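Local coordinates for protein carbon monoxide dehydrogenase (Thermococcus sp. AM4, PDB 6T7J) that probably catalyses the reversible oxidation of carbon monoxide to carbon dioxide, passing electrons through iron-sulfur clusters, and is captured here with a nickel-free active-site cluster, at residues V85-L90 against H202-G207; P553-E558 against T574-V579; A81-A86 against V208-V213. All coordinates share one frame; numbering follows the deposited sequence.

Overall arrangement
Contact 2 lies deepest, its centre about 12 Å from that of the chain; contacts 1 and 3 lie about 25 and 28 Å out, yet are also largely buried, and all three touch the second subunit. Contacts 1 and 3 share helix 81-115 and residues Val85 and Ala86, have centres about 6 Å apart, and are joined by the Arg203-Asp209 salt bridge. In both, helix 81-115 packs against a loop, with polar links: waters beside an iron-sulfur cluster in contact 1, a threonine hydroxyl in contact 3. Contact 2, where loops leave the ends of two neighbouring strands near cluster C, relies instead on an indole ring.

Contact 1: V85-L90 against H202-G207; sequences VARNLL and HRTHIG. With SF4 (iron/sulfur cluster), chain D.
The side chains of Arg87, on helix 81-115, and Thr204, in segment 202-207, lie alongside one another, running opposite ways. The methyl CG2 of Thr204 comes 3.4 Å from the backbone O of Arg87 and also meets Leu90, whose CD2 lies 3.7 Å from Thr204 CG2. Farther along, Arg87 CD passes 3.5 Å from Thr204 O, and a bend at chi3 (-59°) carries the guanidinium on to the iron-sulfur cluster. There Arg87 NH2 approaches sulfide S3 to 3.3 Å, while Ile206 brings CD1 to 3.8 Å from the same S3. A positive charge so near the cluster would probably favour its reduced state. The segments share no direct hydrogen bond; water makes the link. One water accepts from Arg87 NH1 at 2.9 Å and from Gly207 N at 2.7 Å. Another, at the edge of the guanidinium and in its plane, also accepts from NH1 and has Arg203 O and His205 O as competing acceptors. In the next shell, Thr204 OG1 bonds to Cys200 O and Arg91 NE, and Asn57 ND2 donates to Thr204 O. Arg203 turns its own charge away, into salt bridges with Glu199 and Asp209, and Met556 of the second subunit packs on Ile206. A cationic and an aliphatic side chain thus meet one sulfide corner of a cubane whose pocket includes Cys55, Cys58, Cys63 and Cys77, the site of cluster B in carbon monoxide dehydrogenases.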
ATOM      1  N   VAL A  85      -0.036   9.858 -12.800  1.00 48.56           N
ATOM      2  CA  VAL A  85      -0.932  10.601 -11.915  1.00 45.61           C
ATOM      3  C   VAL A  85      -1.959   9.663 -11.288  1.00 46.95           C
ATOM      4  O   VAL A  85      -2.198   9.698 -10.071  1.00 48.35           O
ATOM      5  CB  VAL A  85      -1.612  11.749 -12.684  1.00 49.32           C
ATOM      6  CG1 VAL A  85      -2.781  12.300 -11.887  1.00 42.58           C
ATOM      7  CG2 VAL A  85      -0.609  12.843 -13.000  1.00 47.46           C
ATOM      8  N   ALA A  86      -2.579   8.805 -12.110  1.00 47.94           N
ATOM      9  CA  ALA A  86      -3.597   7.896 -11.593  1.00 46.27           C
ATOM     10  C   ALA A  86      -3.012   6.932 -10.568  1.00 46.57           C
ATOM     11  O   ALA A  86      -3.639   6.661  -9.538  1.00 46.09           O
ATOM     12  CB  ALA A  86      -4.252   7.133 -12.745  1.00 41.17           C
ATOM     13  N   ARG A  87      -1.802   6.422 -10.818  1.00 43.16           N
ATOM     14  CA  ARG A  87      -1.182   5.486  -9.884  1.00 41.44           C
ATOM     15  C   ARG A  87      -0.856   6.157  -8.556  1.00 42.52           C
ATOM     16  O   ARG A  87      -1.103   5.583  -7.485  1.00 44.54           O
ATOM     17  CB  ARG A  87       0.084   4.886 -10.500  1.00 41.52           C
ATOM     18  CG  ARG A  87      -0.173   3.860 -11.596  1.00 38.21           C
ATOM     19  CD  ARG A  87       1.079   3.053 -11.917  1.00 47.01           C
ATOM     20  NE  ARG A  87       2.195   3.892 -12.353  1.00 48.90           N
ATOM     21  CZ  ARG A  87       3.277   3.428 -12.972  1.00 48.88           C
ATOM     22  NH1 ARG A  87       3.391   2.132 -13.230  1.00 45.04           N
ATOM     23  NH2 ARG A  87       4.249   4.256 -13.333  1.00 44.74           N
ATOM     24  N   ASN A  88      -0.288   7.367  -8.600  1.00 44.41           N
ATOM     25  CA  ASN A  88       0.032   8.062  -7.357  1.00 41.77           C
ATOM     26  C   ASN A  88      -1.231   8.355  -6.552  1.00 38.63           C
ATOM     27  O   ASN A  88      -1.257   8.173  -5.323  1.00 44.53           O
ATOM     28  CB  ASN A  88       0.805   9.346  -7.665  1.00 45.19           C
ATOM     29  CG  ASN A  88       2.144   9.079  -8.341  1.00 42.74           C
ATOM     30  OD1 ASN A  88       2.696   7.982  -8.244  1.00 51.54           O
ATOM     31  ND2 ASN A  88       2.673  10.085  -9.027  1.00 40.16           N
ATOM     32  N   LEU A  89      -2.302   8.781  -7.229  1.00 38.63           N
ATOM     33  CA  LEU A  89      -3.564   9.003  -6.527  1.00 48.09           C
ATOM     34  C   LEU A  89      -4.113   7.701  -5.948  1.00 46.54           C
ATOM     35  O   LEU A  89      -4.680   7.687  -4.846  1.00 42.27           O
ATOM     36  CB  LEU A  89      -4.585   9.647  -7.464  1.00 40.97           C
ATOM     37  CG  LEU A  89      -5.747  10.345  -6.755  1.00 42.52           C
ATOM     38  CD1 LEU A  89      -5.299  11.687  -6.189  1.00 39.80           C
ATOM     39  CD2 LEU A  89      -6.932  10.519  -7.691  1.00 42.84           C
ATOM     40  N   LEU A  90      -3.959   6.596  -6.684  1.00 43.65           N
ATOM     41  CA  LEU A  90      -4.402   5.302  -6.181  1.00 43.69           C
ATOM     42  C   LEU A  90      -3.665   4.933  -4.902  1.00 45.93           C
ATOM     43  O   LEU A  90      -4.261   4.383  -3.968  1.00 40.44           O
ATOM     44  CB  LEU A  90      -4.196   4.225  -7.246  1.00 38.71           C
ATOM     45  CG  LEU A  90      -4.773   2.859  -6.880  1.00 43.88           C
ATOM     46  CD1 LEU A  90      -6.205   3.044  -6.472  1.00 41.36           C
ATOM     47  CD2 LEU A  90      -4.675   1.872  -8.031  1.00 41.98           C
ATOM     48  N   HIS A 202      -0.613  -3.422  -5.697  1.00 44.16           N
ATOM     49  CA  HIS A 202      -0.188  -4.266  -6.812  1.00 43.02           C
ATOM     50  C   HIS A 202      -0.402  -3.579  -8.159  1.00 40.37           C
ATOM     51  O   HIS A 202       0.463  -3.655  -9.038  1.00 42.03           O
ATOM     52  CB  HIS A 202      -0.932  -5.605  -6.770  1.00 44.52           C
ATOM     53  CG  HIS A 202      -0.662  -6.490  -7.950  1.00 45.00           C
ATOM     54  ND1 HIS A 202      -1.605  -7.354  -8.461  1.00 43.66           N
ATOM     55  CD2 HIS A 202       0.445  -6.646  -8.715  1.00 46.28           C
ATOM     56  CE1 HIS A 202      -1.094  -8.004  -9.492  1.00 47.17           C
ATOM     57  NE2 HIS A 202       0.149  -7.591  -9.669  1.00 47.75           N
ATOM     58  N   ARG A 203      -1.541  -2.903  -8.338  1.00 40.23           N
ATOM     59  CA  ARG A 203      -1.856  -2.280  -9.622  1.00 46.02           C
ATOM     60  C   ARG A 203      -0.862  -1.177  -9.964  1.00 42.67           C
ATOM     61  O   ARG A 203      -0.468  -1.023 -11.127  1.00 43.79           O
ATOM     62  CB  ARG A 203      -3.277  -1.717  -9.598  1.00 43.36           C
ATOM     63  CG  ARG A 203      -4.375  -2.746  -9.791  1.00 39.68           C
ATOM     64  CD  ARG A 203      -5.746  -2.081  -9.808  1.00 39.35           C
ATOM     65  NE  ARG A 203      -6.826  -3.058  -9.928  1.00 46.44           N
ATOM     66  CZ  ARG A 203      -7.466  -3.333 -11.060  1.00 40.81           C
ATOM     67  NH1 ARG A 203      -8.432  -4.240 -11.071  1.00 43.56           N
ATOM     68  NH2 ARG A 203      -7.139  -2.703 -12.181  1.00 41.16           N
ATOM     69  N   THR A 204      -0.451  -0.397  -8.966  1.00 42.75           N
ATOM     70  CA  THR A 204       0.499   0.688  -9.170  1.00 43.31           C
ATOM     71  C   THR A 204       1.936   0.204  -9.313  1.00 43.60           C
ATOM     72  O   THR A 204       2.800   0.996  -9.710  1.00 41.20           O
ATOM     73  CB  THR A 204       0.413   1.681  -8.012  1.00 40.31           C
ATOM     74  OG1 THR A 204       0.797   1.026  -6.797  1.00 42.57           O
ATOM     75  CG2 THR A 204      -1.007   2.206  -7.875  1.00 41.32           C
ATOM     76  N   HIS A 205       2.212  -1.059  -8.987  1.00 43.69           N
ATOM     77  CA  HIS A 205       3.525  -1.639  -9.233  1.00 46.50           C
ATOM     78  C   HIS A 205       3.893  -1.483 -10.704  1.00 47.56           C
ATOM     79  O   HIS A 205       3.020  -1.429 -11.578  1.00 42.57           O
ATOM     80  CB  HIS A 205       3.519  -3.116  -8.830  1.00 41.40           C
ATOM     81  CG  HIS A 205       4.870  -3.758  -8.824  1.00 39.42           C
ATOM     82  ND1 HIS A 205       5.512  -4.153  -9.979  1.00 43.29           N
ATOM     83  CD2 HIS A 205       5.688  -4.104  -7.802  1.00 40.92           C
ATOM     84  CE1 HIS A 205       6.674  -4.697  -9.668  1.00 44.60           C
ATOM     85  NE2 HIS A 205       6.805  -4.682  -8.353  1.00 42.14           N
ATOM     86  N   ILE A 206       5.197  -1.380 -10.979  1.00 41.91           N
ATOM     87  CA  ILE A 206       5.630  -1.145 -12.350  1.00 43.09           C
ATOM     88  C   ILE A 206       5.140  -2.275 -13.243  1.00 38.63           C
ATOM     89  O   ILE A 206       5.239  -3.459 -12.896  1.00 42.05           O
ATOM     90  CB  ILE A 206       7.157  -0.989 -12.435  1.00 46.87           C
ATOM     91  CG1 ILE A 206       7.555  -0.842 -13.903  1.00 43.31           C
ATOM     92  CG2 ILE A 206       7.873  -2.183 -11.806  1.00 43.76           C
ATOM     93  CD1 ILE A 206       8.920  -0.304 -14.127  1.00 55.23           C
ATOM     94  N   GLY A 207       4.569  -1.907 -14.386  1.00 43.18           N
ATOM     95  CA  GLY A 207       4.160  -2.891 -15.367  1.00 44.65           C
ATOM     96  C   GLY A 207       2.931  -3.698 -15.014  1.00 46.50           C
ATOM     97  O   GLY A 207       2.812  -4.846 -15.453  1.00 44.92           O
TER
HETATM   98 FE1  SF4 D 701       7.938   3.651 -14.935  0.93 44.70          FE
HETATM   99 FE2  SF4 D 701       7.573   5.073 -12.631  0.93 43.39          FE
HETATM  100 FE3  SF4 D 701       9.808   5.601 -14.215  0.93 42.80          FE
HETATM  101 FE4  SF4 D 701       9.425   3.258 -12.795  0.93 43.96          FE
HETATM  102  S1  SF4 D 701       9.743   5.367 -11.928  0.93 41.88           S
HETATM  103  S2  SF4 D 701      10.225   3.474 -14.964  0.93 39.99           S
HETATM  104  S3  SF4 D 701       7.187   2.822 -12.928  0.93 43.65           S
HETATM  105  S4  SF4 D 701       7.603   5.926 -14.771  0.93 40.56           S
HETATM  106  O   HOH W   1       4.975   0.659 -15.224  1.00 35.99           O
HETATM  107  O   HOH W   2       1.613  -0.151 -13.131  1.00 39.38           O

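Contact 2: P553-E558 against T574-V579; sequences PEWMSE and THLGVV
In the beta-alpha-beta unit that runs from strand 548-552 through helix 558-569 to strand 574-576, the loop after the first strand meets the end of the last, with Trp555 laid against Val578. Val578 meets the indole in two ways, through its carbonyl and through its side chain. Trp555 NE1 donates to Val578 O at 2.8 Å, with an angle of 145° at the hydrogen; the donor stands above the carbonyl plane, 35° out of it. Val578 CB, meanwhile, sits over a face of the indole, 3.8 Å from the centroid of the five-membered ring of Trp555, a CH-pi contact. The Trp555 chi1 of 72°, which sets CG between the backbone N and the carbonyl carbon, swings the ring into this place. Val578 CG2 reaches back to the loop, 3.5 Å from Trp555 O, which takes a hydrogen bond from Asn453 ND2. Nearby the backbones close in: Gly577 CA makes a CA-H...O contact with Pro553 O at 3.1 Å, an approach that the missing side chain permits. Next along, Met556 and Ser557 touch the broken, nickel-free cluster, and Ser557 caps helix 558-569 through Ala560 N. Loops at strand ends of a Rossmann-like parallel sheet commonly build such active sites, here that of cluster C.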
ATOM      1  N   PRO A 553     -12.348  21.522   2.608  1.00 50.01           N
ATOM      2  CA  PRO A 553     -11.778  22.814   2.192  1.00 48.69           C
ATOM      3  C   PRO A 553     -10.274  22.922   2.374  1.00 43.89           C
ATOM      4  O   PRO A 553      -9.633  23.674   1.632  1.00 50.30           O
ATOM      5  CB  PRO A 553     -12.520  23.829   3.077  1.00 46.76           C
ATOM      6  CG  PRO A 553     -13.676  23.084   3.670  1.00 49.17           C
ATOM      7  CD  PRO A 553     -13.243  21.658   3.767  1.00 44.26           C
ATOM      8  N   GLU A 554      -9.687  22.221   3.343  1.00 43.01           N
ATOM      9  CA  GLU A 554      -8.279  22.415   3.687  1.00 42.83           C
ATOM     10  C   GLU A 554      -7.585  21.076   3.906  1.00 47.18           C
ATOM     11  O   GLU A 554      -6.712  20.945   4.772  1.00 39.08           O
ATOM     12  CB  GLU A 554      -8.134  23.304   4.924  1.00 36.73           C
ATOM     13  CG  GLU A 554      -8.912  24.613   4.852  1.00 45.35           C
ATOM     14  CD  GLU A 554      -8.965  25.345   6.178  1.00 48.04           C
ATOM     15  OE1 GLU A 554      -8.087  25.104   7.033  1.00 51.70           O
ATOM     16  OE2 GLU A 554      -9.885  26.167   6.364  1.00 49.12           O
ATOM     17  N   TRP A 555      -7.945  20.072   3.112  1.00 44.76           N
ATOM     18  CA  TRP A 555      -7.454  18.718   3.329  1.00 46.29           C
ATOM     19  C   TRP A 555      -5.948  18.626   3.080  1.00 43.22           C
ATOM     20  O   TRP A 555      -5.356  19.426   2.351  1.00 46.20           O
ATOM     21  CB  TRP A 555      -8.190  17.731   2.424  1.00 40.51           C
ATOM     22  CG  TRP A 555      -7.807  17.841   0.980  1.00 43.36           C
ATOM     23  CD1 TRP A 555      -8.381  18.644   0.038  1.00 42.76           C
ATOM     24  CD2 TRP A 555      -6.762  17.120   0.311  1.00 47.87           C
ATOM     25  NE1 TRP A 555      -7.758  18.471  -1.174  1.00 44.91           N
ATOM     26  CE2 TRP A 555      -6.762  17.542  -1.034  1.00 44.81           C
ATOM     27  CE3 TRP A 555      -5.830  16.160   0.717  1.00 39.99           C
ATOM     28  CZ2 TRP A 555      -5.865  17.036  -1.974  1.00 42.18           C
ATOM     29  CZ3 TRP A 555      -4.940  15.661  -0.215  1.00 43.82           C
ATOM     30  CH2 TRP A 555      -4.963  16.100  -1.545  1.00 41.33           C
ATOM     31  N   MET A 556      -5.328  17.624   3.711  1.00 44.99           N
ATOM     32  CA  MET A 556      -3.923  17.306   3.463  1.00 45.98           C
ATOM     33  C   MET A 556      -3.599  15.819   3.501  1.00 47.43           C
ATOM     34  O   MET A 556      -2.603  15.417   2.888  1.00 50.80           O
ATOM     35  CB  MET A 556      -3.014  18.029   4.469  1.00 44.54           C
ATOM     36  CG  MET A 556      -3.138  17.540   5.909  1.00 52.37           C
ATOM     37  SD  MET A 556      -2.077  16.136   6.330  1.00 57.26           S
ATOM     38  CE  MET A 556      -2.842  15.587   7.857  1.00 49.18           C
ATOM     39  N   SER A 557      -4.382  14.988   4.181  1.00 40.54           N
ATOM     40  CA  SER A 557      -4.020  13.600   4.421  1.00 42.10           C
ATOM     41  C   SER A 557      -4.524  12.687   3.306  1.00 40.21           C
ATOM     42  O   SER A 557      -5.454  13.015   2.567  1.00 47.63           O
ATOM     43  CB  SER A 557      -4.579  13.128   5.764  1.00 45.68           C
ATOM     44  OG  SER A 557      -5.966  12.847   5.665  1.00 45.63           O
ATOM     45  N   GLU A 558      -3.887  11.518   3.199  1.00 41.10           N
ATOM     46  CA  GLU A 558      -4.374  10.491   2.284  1.00 42.92           C
ATOM     47  C   GLU A 558      -5.720   9.940   2.742  1.00 43.57           C
ATOM     48  O   GLU A 558      -6.536   9.506   1.913  1.00 45.42           O
ATOM     49  CB  GLU A 558      -3.332   9.376   2.157  1.00 42.24           C
ATOM     50  CG  GLU A 558      -2.035   9.820   1.481  1.00 41.17           C
ATOM     51  CD  GLU A 558      -0.858   8.901   1.779  1.00 45.44           C
ATOM     52  OE1 GLU A 558      -0.176   8.475   0.822  1.00 43.87           O
ATOM     53  OE2 GLU A 558      -0.611   8.603   2.967  1.00 44.24           O
ATOM     54  N   THR A 574     -18.645  16.522  -4.566  1.00 42.98           N
ATOM     55  CA  THR A 574     -17.641  16.689  -3.520  1.00 48.54           C
ATOM     56  C   THR A 574     -16.629  17.751  -3.932  1.00 46.41           C
ATOM     57  O   THR A 574     -15.911  17.580  -4.922  1.00 44.97           O
ATOM     58  CB  THR A 574     -16.935  15.360  -3.232  1.00 48.81           C
ATOM     59  OG1 THR A 574     -17.896  14.400  -2.771  1.00 45.94           O
ATOM     60  CG2 THR A 574     -15.853  15.538  -2.172  1.00 43.83           C
ATOM     61  N   HIS A 575     -16.562  18.830  -3.155  1.00 45.08           N
ATOM     62  CA  HIS A 575     -15.659  19.941  -3.417  1.00 45.85           C
ATOM     63  C   HIS A 575     -14.350  19.764  -2.660  1.00 43.49           C
ATOM     64  O   HIS A 575     -14.334  19.293  -1.518  1.00 44.45           O
ATOM     65  CB  HIS A 575     -16.308  21.267  -3.013  1.00 43.31           C
ATOM     66  CG  HIS A 575     -15.325  22.320  -2.603  1.00 47.49           C
ATOM     67  ND1 HIS A 575     -15.114  22.674  -1.288  1.00 45.70           N
ATOM     68  CD2 HIS A 575     -14.492  23.096  -3.337  1.00 45.76           C
ATOM     69  CE1 HIS A 575     -14.197  23.625  -1.229  1.00 49.68           C
ATOM     70  NE2 HIS A 575     -13.801  23.896  -2.460  1.00 48.11           N
ATOM     71  N   LEU A 576     -13.252  20.148  -3.307  1.00 47.21           N
ATOM     72  CA  LEU A 576     -11.931  20.163  -2.696  1.00 44.34           C
ATOM     73  C   LEU A 576     -11.423  21.596  -2.656  1.00 45.37           C
ATOM     74  O   LEU A 576     -11.473  22.305  -3.667  1.00 49.44           O
ATOM     75  CB  LEU A 576     -10.950  19.280  -3.471  1.00 45.35           C
ATOM     76  CG  LEU A 576     -11.368  17.836  -3.744  1.00 47.79           C
ATOM     77  CD1 LEU A 576     -10.221  17.078  -4.389  1.00 47.80           C
ATOM     78  CD2 LEU A 576     -11.816  17.154  -2.461  1.00 48.33           C
ATOM     79  N   GLY A 577     -10.939  22.019  -1.493  1.00 45.37           N
ATOM     80  CA  GLY A 577     -10.402  23.356  -1.343  1.00 47.64           C
ATOM     81  C   GLY A 577      -8.895  23.392  -1.477  1.00 45.45           C
ATOM     82  O   GLY A 577      -8.288  24.467  -1.506  1.00 48.49           O
ATOM     83  N   VAL A 578      -8.280  22.216  -1.545  1.00 42.55           N
ATOM     84  CA  VAL A 578      -6.861  22.068  -1.842  1.00 39.71           C
ATOM     85  C   VAL A 578      -6.749  21.248  -3.120  1.00 45.62           C
ATOM     86  O   VAL A 578      -7.431  20.228  -3.268  1.00 45.55           O
ATOM     87  CB  VAL A 578      -6.097  21.401  -0.681  1.00 47.83           C
ATOM     88  CG1 VAL A 578      -4.669  21.074  -1.089  1.00 42.77           C
ATOM     89  CG2 VAL A 578      -6.109  22.301   0.547  1.00 47.02           C
ATOM     90  N   VAL A 579      -5.908  21.702  -4.043  1.00 44.08           N
ATOM     91  CA  VAL A 579      -5.800  21.087  -5.364  1.00 48.38           C
ATOM     92  C   VAL A 579      -5.089  19.745  -5.246  1.00 47.72           C
ATOM     93  O   VAL A 579      -3.921  19.697  -4.836  1.00 51.31           O
ATOM     94  CB  VAL A 579      -5.069  22.010  -6.351  1.00 46.66           C
ATOM     95  CG1 VAL A 579      -5.086  21.409  -7.745  1.00 45.89           C
ATOM     96  CG2 VAL A 579      -5.700  23.396  -6.353  1.00 39.45           C
TER

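Contact 3: A81-A86 against V208-V213; sequences ADTIVA and VDADPV
A chi1 of -68° sets Thr83 OG1 beside the backbone N of its helix and CG2 beside the carbonyl carbon, and with that rotation both branches meet Ala210. The hydroxyl donates to Ala210 O; the modelled 2.4 Å between Thr83 OG1 and Ala210 O is doubtful as a length. The methyl lies alongside the same residue, Thr83 CG2 being 3.8 Å from Ala210 CA. Pro212 spans two residues a turn apart on the helix: its CG lies 3.6 Å from Asp82 CB, and its CA 3.9 Å from Ala86 CB. Asp82 directs its carboxylate elsewhere, to Ser585 OG. Two aspartates help to hold the loop. Asp209 OD1 accepts from Asp211 N at 3.1 Å, an Asx turn, while Asp209 OD2 forms a salt bridge with Arg203. Asp211 then serves as N-cap of helix 212-242, its OD1 receiving Val213 N at 2.8 Å on the anti lone pair. Pro346 of the second subunit also packs on Ala210. A valine in place of Thr83 would keep much of the bulk but would probably leave Ala210 O without its hydroxyl partner and weaken the hold on the loop. Taken together, the chemistry implies a loop and helix start braced partly by two nearby carboxylates, which meets helix 81-115 through one hydroxyl and a patch of aliphatic carbon.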
ATOM      1  N   ALA A  81       1.765  10.512 -18.583  1.00 49.67           N
ATOM      2  CA  ALA A  81       1.388  11.323 -17.430  1.00 50.83           C
ATOM      3  C   ALA A  81       0.091  10.828 -16.801  1.00 51.21           C
ATOM      4  O   ALA A  81      -0.049  10.832 -15.570  1.00 51.98           O
ATOM      5  CB  ALA A  81       1.263  12.790 -17.838  1.00 50.85           C
ATOM      6  N   ASP A  82      -0.869  10.404 -17.629  1.00 49.54           N
ATOM      7  CA  ASP A  82      -2.133   9.886 -17.109  1.00 48.71           C
ATOM      8  C   ASP A  82      -1.892   8.709 -16.173  1.00 49.35           C
ATOM      9  O   ASP A  82      -2.424   8.666 -15.055  1.00 53.81           O
ATOM     10  CB  ASP A  82      -3.048   9.473 -18.265  1.00 48.44           C
ATOM     11  CG  ASP A  82      -3.248  10.578 -19.287  1.00 56.91           C
ATOM     12  OD1 ASP A  82      -3.022  11.761 -18.949  1.00 53.82           O
ATOM     13  OD2 ASP A  82      -3.635  10.263 -20.433  1.00 59.32           O
ATOM     14  N   THR A  83      -1.075   7.750 -16.615  1.00 48.18           N
ATOM     15  CA  THR A  83      -0.790   6.568 -15.808  1.00 48.76           C
ATOM     16  C   THR A  83      -0.145   6.946 -14.480  1.00 46.76           C
ATOM     17  O   THR A  83      -0.553   6.463 -13.420  1.00 44.20           O
ATOM     18  CB  THR A  83       0.115   5.612 -16.585  1.00 43.65           C
ATOM     19  OG1 THR A  83      -0.608   5.063 -17.694  1.00 50.00           O
ATOM     20  CG2 THR A  83       0.599   4.480 -15.684  1.00 42.86           C
ATOM     21  N   ILE A  84       0.870   7.812 -14.523  1.00 43.53           N
ATOM     22  CA  ILE A  84       1.621   8.138 -13.315  1.00 43.41           C
ATOM     23  C   ILE A  84       0.742   8.884 -12.317  1.00 46.19           C
ATOM     24  O   ILE A  84       0.745   8.580 -11.115  1.00 48.91           O
ATOM     25  CB  ILE A  84       2.883   8.937 -13.687  1.00 46.49           C
ATOM     26  CG1 ILE A  84       3.866   8.037 -14.443  1.00 43.52           C
ATOM     27  CG2 ILE A  84       3.531   9.533 -12.448  1.00 43.88           C
ATOM     28  CD1 ILE A  84       4.892   8.786 -15.257  1.00 38.95           C
ATOM     29  N   VAL A  85      -0.036   9.858 -12.800  1.00 48.56           N
ATOM     30  CA  VAL A  85      -0.932  10.601 -11.915  1.00 45.61           C
ATOM     31  C   VAL A  85      -1.959   9.663 -11.288  1.00 46.95           C
ATOM     32  O   VAL A  85      -2.198   9.698 -10.071  1.00 48.35           O
ATOM     33  CB  VAL A  85      -1.612  11.749 -12.684  1.00 49.32           C
ATOM     34  CG1 VAL A  85      -2.781  12.300 -11.887  1.00 42.58           C
ATOM     35  CG2 VAL A  85      -0.609  12.843 -13.000  1.00 47.46           C
ATOM     36  N   ALA A  86      -2.579   8.805 -12.110  1.00 47.94           N
ATOM     37  CA  ALA A  86      -3.597   7.896 -11.593  1.00 46.27           C
ATOM     38  C   ALA A  86      -3.012   6.932 -10.568  1.00 46.57           C
ATOM     39  O   ALA A  86      -3.639   6.661  -9.538  1.00 46.09           O
ATOM     40  CB  ALA A  86      -4.252   7.133 -12.745  1.00 41.17           C
ATOM     41  N   VAL A 208       2.004  -3.137 -14.239  1.00 42.17           N
ATOM     42  CA  VAL A 208       0.761  -3.849 -13.963  1.00 45.17           C
ATOM     43  C   VAL A 208      -0.403  -3.104 -14.614  1.00 44.72           C
ATOM     44  O   VAL A 208      -0.733  -3.366 -15.776  1.00 47.99           O
ATOM     45  CB  VAL A 208       0.560  -4.061 -12.452  1.00 44.31           C
ATOM     46  CG1 VAL A 208      -0.480  -5.139 -12.209  1.00 49.72           C
ATOM     47  CG2 VAL A 208       1.874  -4.473 -11.809  1.00 45.46           C
ATOM     48  N   ASP A 209      -1.030  -2.169 -13.900  1.00 47.43           N
ATOM     49  CA  ASP A 209      -2.177  -1.433 -14.436  1.00 42.78           C
ATOM     50  C   ASP A 209      -1.728  -0.044 -14.876  1.00 49.95           C
ATOM     51  O   ASP A 209      -1.370   0.797 -14.043  1.00 50.56           O
ATOM     52  CB  ASP A 209      -3.310  -1.343 -13.415  1.00 47.15           C
ATOM     53  CG  ASP A 209      -4.645  -0.954 -14.051  1.00 55.82           C
ATOM     54  OD1 ASP A 209      -4.652  -0.516 -15.225  1.00 49.64           O
ATOM     55  OD2 ASP A 209      -5.691  -1.090 -13.376  1.00 44.74           O
ATOM     56  N   ALA A 210      -1.763   0.200 -16.189  1.00 44.75           N
ATOM     57  CA  ALA A 210      -1.391   1.487 -16.759  1.00 47.10           C
ATOM     58  C   ALA A 210      -2.581   2.302 -17.245  1.00 49.48           C
ATOM     59  O   ALA A 210      -2.392   3.454 -17.651  1.00 53.97           O
ATOM     60  CB  ALA A 210      -0.411   1.289 -17.926  1.00 45.64           C
ATOM     61  N   ASP A 211      -3.786   1.747 -17.216  1.00 50.58           N
ATOM     62  CA  ASP A 211      -4.969   2.461 -17.681  1.00 45.94           C
ATOM     63  C   ASP A 211      -5.511   3.346 -16.562  1.00 45.10           C
ATOM     64  O   ASP A 211      -5.777   2.849 -15.464  1.00 45.46           O
ATOM     65  CB  ASP A 211      -6.043   1.472 -18.138  1.00 42.91           C
ATOM     66  CG  ASP A 211      -7.157   2.132 -18.939  1.00 41.93           C
ATOM     67  OD1 ASP A 211      -7.735   3.131 -18.466  1.00 44.03           O
ATOM     68  OD2 ASP A 211      -7.462   1.643 -20.046  1.00 55.99           O
ATOM     69  N   PRO A 212      -5.693   4.646 -16.801  1.00 44.74           N
ATOM     70  CA  PRO A 212      -6.224   5.512 -15.736  1.00 42.17           C
ATOM     71  C   PRO A 212      -7.629   5.137 -15.306  1.00 44.48           C
ATOM     72  O   PRO A 212      -7.965   5.268 -14.120  1.00 43.72           O
ATOM     73  CB  PRO A 212      -6.185   6.913 -16.364  1.00 43.91           C
ATOM     74  CG  PRO A 212      -5.312   6.788 -17.578  1.00 42.45           C
ATOM     75  CD  PRO A 212      -5.457   5.384 -18.052  1.00 44.48           C
ATOM     76  N   VAL A 213      -8.457   4.655 -16.233  1.00 43.60           N
ATOM     77  CA  VAL A 213      -9.844   4.346 -15.905  1.00 40.53           C
ATOM     78  C   VAL A 213      -9.914   3.188 -14.917  1.00 42.59           C
ATOM     79  O   VAL A 213     -10.588   3.279 -13.886  1.00 42.15           O
ATOM     80  CB  VAL A 213     -10.648   4.048 -17.184  1.00 39.75           C
ATOM     81  CG1 VAL A 213     -11.949   3.336 -16.842  1.00 38.36           C
ATOM     82  CG2 VAL A 213     -10.926   5.338 -17.941  1.00 39.03           C
TER